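Local coordinates for protein peroxisomal catalase (PDB 2XQ1) that probably breaks down the hydrogen peroxide made by peroxisomal oxidases into water and oxygen, using heme as its cofactor, at residues D182-R195 and D437-G449. Residues are numbered along the deposited sequence; the frame is centred on the assembly and turned at random.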
# COMPACT_ATOMS: atom_id res chain seq x y z
N ASP O 182 -19.54 33.18 5.92
CA ASP O 182 -20.82 33.59 5.34
C ASP O 182 -21.42 32.83 4.18
O ASP O 182 -22.63 32.61 4.14
CB ASP O 182 -20.64 34.98 4.79
CG ASP O 182 -20.90 36.02 5.80
OD1 ASP O 182 -21.44 35.69 6.90
OD2 ASP O 182 -20.58 37.19 5.48
N GLU O 183 -20.61 32.53 3.18
CA GLU O 183 -21.16 32.01 1.95
C GLU O 183 -21.94 30.68 2.16
O GLU O 183 -22.79 30.31 1.35
CB GLU O 183 -20.08 31.95 0.85
CG GLU O 183 -18.97 30.90 1.03
CD GLU O 183 -17.81 31.32 1.97
OE1 GLU O 183 -17.98 32.33 2.70
OE2 GLU O 183 -16.75 30.61 2.00
N SER O 184 -21.68 30.02 3.28
CA SER O 184 -22.28 28.73 3.60
C SER O 184 -23.73 28.89 4.04
O SER O 184 -24.48 27.91 4.11
CB SER O 184 -21.49 28.03 4.72
OG SER O 184 -21.40 28.85 5.88
N LEU O 185 -24.13 30.12 4.32
CA LEU O 185 -25.45 30.35 4.85
C LEU O 185 -26.56 29.72 3.97
O LEU O 185 -27.43 29.00 4.50
CB LEU O 185 -25.66 31.84 5.11
CG LEU O 185 -27.04 32.33 5.53
CD1 LEU O 185 -27.40 31.73 6.86
CD2 LEU O 185 -27.06 33.83 5.61
N HIS O 186 -26.52 29.96 2.66
CA HIS O 186 -27.52 29.39 1.73
C HIS O 186 -27.71 27.87 1.93
O HIS O 186 -28.81 27.40 2.27
CB HIS O 186 -27.16 29.71 0.26
CG HIS O 186 -28.34 29.65 -0.68
ND1 HIS O 186 -28.26 30.07 -1.99
CD2 HIS O 186 -29.61 29.23 -0.49
CE1 HIS O 186 -29.44 29.90 -2.57
NE2 HIS O 186 -30.28 29.39 -1.68
N GLN O 187 -26.62 27.12 1.78
CA GLN O 187 -26.65 25.67 1.92
C GLN O 187 -26.96 25.21 3.32
O GLN O 187 -27.46 24.11 3.46
CB GLN O 187 -25.33 25.06 1.43
CG GLN O 187 -25.19 23.57 1.62
CD GLN O 187 -26.32 22.73 1.03
OE1 GLN O 187 -26.63 21.67 1.57
NE2 GLN O 187 -26.91 23.17 -0.08
N VAL O 188 -26.67 26.03 4.33
CA VAL O 188 -26.85 25.60 5.72
C VAL O 188 -28.30 25.69 6.04
O VAL O 188 -28.83 24.90 6.83
CB VAL O 188 -26.08 26.44 6.72
CG1 VAL O 188 -26.51 26.09 8.14
CG2 VAL O 188 -24.60 26.19 6.58
N MET O 189 -28.96 26.63 5.38
CA MET O 189 -30.40 26.75 5.50
C MET O 189 -31.11 25.50 4.95
O MET O 189 -32.06 24.98 5.56
CB MET O 189 -30.86 28.05 4.84
CG MET O 189 -30.54 29.30 5.68
SD MET O 189 -31.05 30.86 4.91
CE MET O 189 -32.81 30.82 5.21
N TYR O 190 -30.64 25.00 3.81
CA TYR O 190 -31.19 23.78 3.26
C TYR O 190 -30.98 22.70 4.29
O TYR O 190 -31.91 21.98 4.65
CB TYR O 190 -30.48 23.39 1.96
CG TYR O 190 -31.07 24.01 0.73
CD1 TYR O 190 -30.88 25.36 0.44
CD2 TYR O 190 -31.83 23.24 -0.18
CE1 TYR O 190 -31.41 25.96 -0.72
CE2 TYR O 190 -32.38 23.82 -1.36
CZ TYR O 190 -32.16 25.20 -1.62
OH TYR O 190 -32.67 25.85 -2.75
N LEU O 191 -29.75 22.61 4.78
CA LEU O 191 -29.36 21.51 5.65
C LEU O 191 -30.24 21.42 6.89
O LEU O 191 -30.55 20.32 7.37
CB LEU O 191 -27.90 21.67 6.04
CG LEU O 191 -27.37 20.70 7.09
CD1 LEU O 191 -27.32 19.33 6.51
CD2 LEU O 191 -26.02 21.16 7.48
N PHE O 192 -30.65 22.56 7.41
CA PHE O 192 -31.40 22.52 8.65
C PHE O 192 -32.90 22.64 8.44
O PHE O 192 -33.67 22.45 9.36
CB PHE O 192 -30.87 23.54 9.65
CG PHE O 192 -29.61 23.08 10.34
CD1 PHE O 192 -29.68 22.33 11.51
CD2 PHE O 192 -28.36 23.38 9.83
CE1 PHE O 192 -28.51 21.89 12.15
CE2 PHE O 192 -27.18 22.95 10.49
CZ PHE O 192 -27.28 22.21 11.64
N SER O 193 -33.31 22.94 7.21
CA SER O 193 -34.71 22.80 6.86
C SER O 193 -34.90 21.29 6.83
O SER O 193 -33.96 20.53 7.03
CB SER O 193 -34.99 23.42 5.50
OG SER O 193 -34.56 22.52 4.47
N ASN O 194 -36.11 20.85 6.56
CA ASN O 194 -36.35 19.43 6.60
C ASN O 194 -35.70 18.70 5.43
O ASN O 194 -35.66 17.48 5.41
CB ASN O 194 -37.84 19.15 6.68
CG ASN O 194 -38.42 19.46 8.03
OD1 ASN O 194 -37.77 19.26 9.07
ND2 ASN O 194 -39.65 19.94 8.05
N ARG O 195 -35.17 19.45 4.48
CA ARG O 195 -34.52 18.84 3.32
C ARG O 195 -33.17 18.17 3.61
O ARG O 195 -32.67 17.37 2.80
CB ARG O 195 -34.38 19.87 2.20
CG ARG O 195 -35.66 20.60 1.86
CD ARG O 195 -35.35 21.63 0.82
NE ARG O 195 -36.52 22.44 0.52
CZ ARG O 195 -36.70 23.08 -0.63
NH1 ARG O 195 -35.77 23.02 -1.60
NH2 ARG O 195 -37.81 23.80 -0.80
N ASP O 437 -24.69 38.18 -1.83
CA ASP O 437 -24.50 36.86 -1.25
C ASP O 437 -25.58 36.53 -0.25
O ASP O 437 -25.95 35.39 -0.12
CB ASP O 437 -23.14 36.75 -0.60
CG ASP O 437 -22.02 36.75 -1.60
OD1 ASP O 437 -22.23 36.28 -2.73
OD2 ASP O 437 -20.93 37.23 -1.27
N TYR O 438 -26.10 37.53 0.44
CA TYR O 438 -27.20 37.32 1.39
C TYR O 438 -28.59 37.21 0.76
O TYR O 438 -29.52 36.77 1.42
CB TYR O 438 -27.23 38.43 2.43
CG TYR O 438 -25.98 38.56 3.29
CD1 TYR O 438 -25.26 37.43 3.71
CD2 TYR O 438 -25.55 39.83 3.72
CE1 TYR O 438 -24.12 37.57 4.52
CE2 TYR O 438 -24.43 39.97 4.51
CZ TYR O 438 -23.71 38.84 4.91
OH TYR O 438 -22.60 39.02 5.71
N PHE O 439 -28.73 37.63 -0.49
CA PHE O 439 -30.04 37.80 -1.14
C PHE O 439 -30.77 36.48 -1.38
O PHE O 439 -31.97 36.36 -1.16
CB PHE O 439 -29.88 38.58 -2.46
CG PHE O 439 -31.16 38.77 -3.24
CD1 PHE O 439 -31.99 39.88 -3.04
CD2 PHE O 439 -31.53 37.84 -4.22
CE1 PHE O 439 -33.17 40.05 -3.78
CE2 PHE O 439 -32.71 37.99 -4.97
CZ PHE O 439 -33.53 39.10 -4.75
N GLN O 440 -30.02 35.49 -1.83
CA GLN O 440 -30.61 34.22 -2.17
C GLN O 440 -30.99 33.41 -0.92
O GLN O 440 -32.02 32.75 -0.93
CB GLN O 440 -29.72 33.45 -3.12
CG GLN O 440 -30.44 33.03 -4.37
CD GLN O 440 -29.49 32.70 -5.52
OE1 GLN O 440 -29.17 33.56 -6.33
NE2 GLN O 440 -29.04 31.43 -5.58
N PRO O 441 -30.17 33.45 0.16
CA PRO O 441 -30.68 32.94 1.43
C PRO O 441 -31.96 33.63 1.88
O PRO O 441 -32.85 32.98 2.43
CB PRO O 441 -29.56 33.27 2.41
CG PRO O 441 -28.36 33.22 1.60
CD PRO O 441 -28.71 33.66 0.21
N LYS O 442 -32.06 34.94 1.67
CA LYS O 442 -33.23 35.71 2.08
C LYS O 442 -34.44 35.15 1.34
O LYS O 442 -35.46 34.88 1.95
CB LYS O 442 -33.03 37.20 1.76
CG LYS O 442 -33.92 38.19 2.53
CD LYS O 442 -34.43 39.31 1.57
CE LYS O 442 -34.29 40.74 2.12
NZ LYS O 442 -35.18 41.06 3.28
N MET O 443 -34.30 34.96 0.03
CA MET O 443 -35.34 34.37 -0.78
C MET O 443 -35.76 32.98 -0.33
O MET O 443 -36.94 32.61 -0.45
CB MET O 443 -34.92 34.34 -2.25
CG MET O 443 -34.83 35.72 -2.87
SD MET O 443 -36.23 36.84 -2.47
CE MET O 443 -37.58 36.14 -3.52
N PHE O 444 -34.82 32.20 0.21
CA PHE O 444 -35.12 30.81 0.58
C PHE O 444 -35.96 30.76 1.84
O PHE O 444 -36.69 29.79 2.07
CB PHE O 444 -33.86 29.98 0.73
CG PHE O 444 -34.12 28.57 1.10
CD1 PHE O 444 -34.62 27.68 0.16
CD2 PHE O 444 -33.91 28.13 2.39
CE1 PHE O 444 -34.88 26.36 0.50
CE2 PHE O 444 -34.16 26.81 2.74
CZ PHE O 444 -34.65 25.93 1.80
N TRP O 445 -35.86 31.81 2.65
CA TRP O 445 -36.70 31.94 3.82
C TRP O 445 -38.16 32.15 3.42
O TRP O 445 -39.06 31.56 4.00
CB TRP O 445 -36.20 33.07 4.68
CG TRP O 445 -36.96 33.29 5.94
CD1 TRP O 445 -37.74 34.36 6.24
CD2 TRP O 445 -37.00 32.43 7.08
NE1 TRP O 445 -38.26 34.23 7.50
CE2 TRP O 445 -37.82 33.06 8.04
CE3 TRP O 445 -36.41 31.21 7.40
CZ2 TRP O 445 -38.07 32.49 9.29
CZ3 TRP O 445 -36.67 30.65 8.64
CH2 TRP O 445 -37.49 31.29 9.57
N LYS O 446 -38.38 32.98 2.40
CA LYS O 446 -39.69 33.20 1.83
C LYS O 446 -40.24 31.95 1.18
O LYS O 446 -41.42 31.68 1.30
CB LYS O 446 -39.67 34.36 0.82
CG LYS O 446 -40.01 35.73 1.44
CD LYS O 446 -39.46 36.90 0.57
N VAL O 447 -39.39 31.18 0.51
CA VAL O 447 -39.82 29.94 -0.14
C VAL O 447 -40.28 28.89 0.90
O VAL O 447 -41.34 28.29 0.73
CB VAL O 447 -38.74 29.39 -1.13
CG1 VAL O 447 -39.06 27.96 -1.59
CG2 VAL O 447 -38.58 30.31 -2.34
N LEU O 448 -39.52 28.68 1.98
CA LEU O 448 -40.09 28.02 3.16
C LEU O 448 -41.14 29.00 3.69
O LEU O 448 -41.08 30.20 3.38
CB LEU O 448 -39.04 27.76 4.24
CG LEU O 448 -37.73 27.00 3.96
CD1 LEU O 448 -36.80 27.05 5.16
CD2 LEU O 448 -38.03 25.58 3.62
N GLY O 449 -42.10 28.54 4.47
CA GLY O 449 -43.12 29.48 4.96
C GLY O 449 -44.18 29.84 3.92
O GLY O 449 -45.13 30.55 4.20
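Phe444 reaches across from helix 439-447 to meet Met189, Tyr190 and Arg195. Its CG stands anti to the backbone N (chi1 -179°), which directs the ring at helix 185-192. There it forms an offset stack with Tyr190, centroids 4.3 Å apart and planes at 16°. The Arg195 guanidinium stands nearly upright to the phenyl ring, receiving Phe444 CE1 over its centre while its own CZ lies at the ring edge. Met189 runs past the phenyl group, its CB 3.9 Å from Phe444 CD2, then bends at its last torsion; its SD sits 3.8 Å from Pro441 CB and its methyl approaches Trp445. Pro441, where the backbones come nearest, fits between Leu185 and His186, with its N above the centre of the imidazole; the strongest polar partner of His186 is Thr292, outside both segments. Beyond the helix, Ser193 OG donates to Tyr190 O (2.7 Å) and accepts from Arg195 N, the latter bond making an ST turn. At the opposite end, Tyr438 OH donates to Asp182 OD2 (2.7 Å) from above the carboxylate plane, while OD1 makes a salt bridge with Lys483. Two helices running roughly parallel, 23° apart, thus join the catalase core to the C-terminal helical domain characteristic of this family.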